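Probable enoyl-CoA hydratase/isomerase (PDB 5YLO) is a probable Delta3,Delta2-enoyl-CoA isomerase of the crotonase family, implicated in the metabolism of unsaturated fatty acids. Local coordinates at residues R95-D100 and S149-R154. Sequence-based numbering, arbitrary orientation.
Sequences RLHALD and SWHLPR
H97 and W150 both turn CG anti to the backbone N (chi1 164° for H97), which sends the two rings toward each other from helix 85-97 and helix 146-156. The side chains meet at about a right angle: W150 brings CH2, the far corner of its benzene ring, to 3.8 Å from NE2 of H97. With ring centroids 5.3 Å apart and planes at 75°, this is an offset edge-to-face pair, the indole edge directed at the imidazole face. H151 adds a second such pair, centroids separated by 5.9 Å, and stands somewhat farther off. Its CE1 lies 4.2 Å from CD2 of H97, the two side chains running alongside each other with opposite sense. H97 thus receives two ring edges, and the three residues form a small aromatic cluster. They account for nearly all of the 96 Å² buried between the two segments, which are held by ring packing rather than hydrogen bonds.

R154 covers one face of the indole, NH1 offset toward the rim. CE2 of W150 lies 3.2 Å above the guanidinium plane of R154, while R154 NH1 donates to W150 O at 2.9 Å, 159° at the hydrogen. Across the trimer contact, W150 NE1 hydrogen-bonds R223 O of the second subunit and R154 NH2 bonds its G220 O; H97 packs on L225 there. H97 closes helix 85-97 just before the chain enters strand 103-107 of the central crotonase sheet, and the cluster joins that helix end to helix 146-156, with H151 also resting on L120 of helix 114-120.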
loop_
_atom_site.group_PDB
_atom_site.type_symbol
_atom_site.label_atom_id
_atom_site.label_comp_id
_atom_site.label_asym_id
_atom_site.label_seq_id
_atom_site.Cartn_x
_atom_site.Cartn_y
_atom_site.Cartn_z
ATOM N N ARG A 95 10.307 -1.111 19.965
ATOM C CA ARG A 95 11.166 0.055 20.208
ATOM C C ARG A 95 11.948 0.538 18.980
ATOM O O ARG A 95 12.021 1.738 18.717
ATOM C CB ARG A 95 12.132 -0.229 21.360
ATOM C CG ARG A 95 13.113 0.898 21.639
ATOM C CD ARG A 95 14.024 0.562 22.808
ATOM N NE ARG A 95 13.275 0.372 24.047
ATOM C CZ ARG A 95 12.992 1.346 24.906
ATOM N NH1 ARG A 95 12.304 1.081 26.009
ATOM N NH2 ARG A 95 13.395 2.585 24.662
ATOM N N LEU A 96 12.527 -0.401 18.237
ATOM C CA LEU A 96 13.265 -0.080 17.019
ATOM C C LEU A 96 12.338 0.518 15.970
ATOM O O LEU A 96 12.689 1.493 15.297
ATOM C CB LEU A 96 13.959 -1.325 16.467
ATOM C CG LEU A 96 14.777 -1.096 15.194
ATOM C CD1 LEU A 96 15.895 -0.094 15.449
ATOM C CD2 LEU A 96 15.334 -2.411 14.672
ATOM N N HIS A 97 11.144 -0.057 15.825
ATOM C CA HIS A 97 10.200 0.414 14.820
ATOM C C HIS A 97 9.741 1.838 15.108
ATOM O O HIS A 97 9.525 2.626 14.180
ATOM C CB HIS A 97 9.011 -0.544 14.755
ATOM C CG HIS A 97 7.814 0.011 14.050
ATOM N ND1 HIS A 97 6.627 0.280 14.697
ATOM C CD2 HIS A 97 7.617 0.342 12.751
ATOM C CE1 HIS A 97 5.752 0.756 13.830
ATOM N NE2 HIS A 97 6.327 0.804 12.642
ATOM N N ALA A 98 9.596 2.188 16.385
ATOM C CA ALA A 98 9.114 3.499 16.800
ATOM C C ALA A 98 10.231 4.421 17.279
ATOM O O ALA A 98 9.944 5.437 17.918
ATOM C CB ALA A 98 8.062 3.345 17.899
ATOM N N LEU A 99 11.486 4.094 16.978
ATOM C CA LEU A 99 12.616 4.873 17.469
ATOM C C LEU A 99 12.565 6.301 16.934
ATOM O O LEU A 99 12.216 6.536 15.775
ATOM C CB LEU A 99 13.925 4.205 17.057
ATOM C CG LEU A 99 15.179 4.621 17.823
ATOM C CD1 LEU A 99 15.313 3.795 19.094
ATOM C CD2 LEU A 99 16.413 4.487 16.948
ATOM N N ASP A 100 12.932 7.262 17.784
ATOM C CA ASP A 100 12.789 8.675 17.447
ATOM C C ASP A 100 13.909 9.213 16.564
ATOM O O ASP A 100 13.857 10.386 16.179
ATOM C CB ASP A 100 12.702 9.517 18.721
ATOM C CG ASP A 100 11.332 9.460 19.365
ATOM O OD1 ASP A 100 10.354 9.126 18.663
ATOM O OD2 ASP A 100 11.234 9.760 20.574
ATOM N N SER A 149 4.044 -10.858 9.209
ATOM C CA SER A 149 2.670 -10.674 8.756
ATOM C C SER A 149 2.188 -9.242 8.937
ATOM O O SER A 149 1.160 -8.867 8.363
ATOM C CB SER A 149 1.736 -11.629 9.499
ATOM O OG SER A 149 1.646 -11.275 10.867
ATOM N N TRP A 150 2.902 -8.435 9.718
ATOM C CA TRP A 150 2.563 -7.027 9.853
ATOM C C TRP A 150 3.363 -6.157 8.896
ATOM O O TRP A 150 2.800 -5.263 8.256
ATOM C CB TRP A 150 2.789 -6.566 11.296
ATOM C CG TRP A 150 2.182 -5.225 11.608
ATOM C CD1 TRP A 150 0.939 -4.987 12.128
ATOM C CD2 TRP A 150 2.791 -3.942 11.424
ATOM N NE1 TRP A 150 0.739 -3.636 12.275
ATOM C CE2 TRP A 150 1.860 -2.973 11.851
ATOM C CE3 TRP A 150 4.033 -3.518 10.939
ATOM C CZ2 TRP A 150 2.133 -1.606 11.808
ATOM C CZ3 TRP A 150 4.300 -2.161 10.896
ATOM C CH2 TRP A 150 3.355 -1.221 11.329
ATOM N N HIS A 151 4.666 -6.416 8.770
ATOM C CA HIS A 151 5.521 -5.603 7.911
ATOM C C HIS A 151 5.326 -5.933 6.438
ATOM O O HIS A 151 5.110 -5.035 5.618
ATOM C CB HIS A 151 6.988 -5.802 8.295
ATOM C CG HIS A 151 7.391 -5.087 9.546
ATOM N ND1 HIS A 151 7.469 -3.714 9.621
ATOM C CD2 HIS A 151 7.750 -5.552 10.765
ATOM C CE1 HIS A 151 7.852 -3.362 10.835
ATOM N NE2 HIS A 151 8.029 -4.459 11.549
ATOM N N LEU A 152 5.403 -7.220 6.089
ATOM C CA LEU A 152 5.488 -7.612 4.683
ATOM C C LEU A 152 4.311 -7.137 3.839
ATOM O O LEU A 152 4.549 -6.615 2.736
ATOM C CB LEU A 152 5.668 -9.130 4.583
ATOM C CG LEU A 152 7.006 -9.679 5.077
ATOM C CD1 LEU A 152 7.073 -11.184 4.869
ATOM C CD2 LEU A 152 8.155 -8.978 4.367
ATOM N N PRO A 153 3.048 -7.280 4.259
ATOM C CA PRO A 153 1.959 -6.764 3.411
ATOM C C PRO A 153 1.997 -5.255 3.237
ATOM O O PRO A 153 1.557 -4.747 2.197
ATOM C CB PRO A 153 0.691 -7.220 4.149
ATOM C CG PRO A 153 1.123 -7.386 5.565
ATOM C CD PRO A 153 2.521 -7.923 5.477
ATOM N N ARG A 154 2.519 -4.524 4.224
ATOM C CA ARG A 154 2.574 -3.070 4.122
ATOM C C ARG A 154 3.659 -2.610 3.155
ATOM O O ARG A 154 3.501 -1.576 2.497
ATOM C CB ARG A 154 2.791 -2.461 5.507
ATOM C CG ARG A 154 1.568 -2.537 6.405
ATOM C CD ARG A 154 1.885 -2.134 7.834
ATOM N NE ARG A 154 0.661 -1.862 8.580
ATOM C CZ ARG A 154 -0.076 -2.791 9.179
ATOM N NH1 ARG A 154 0.288 -4.067 9.134
ATOM N NH2 ARG A 154 -1.180 -2.444 9.826
#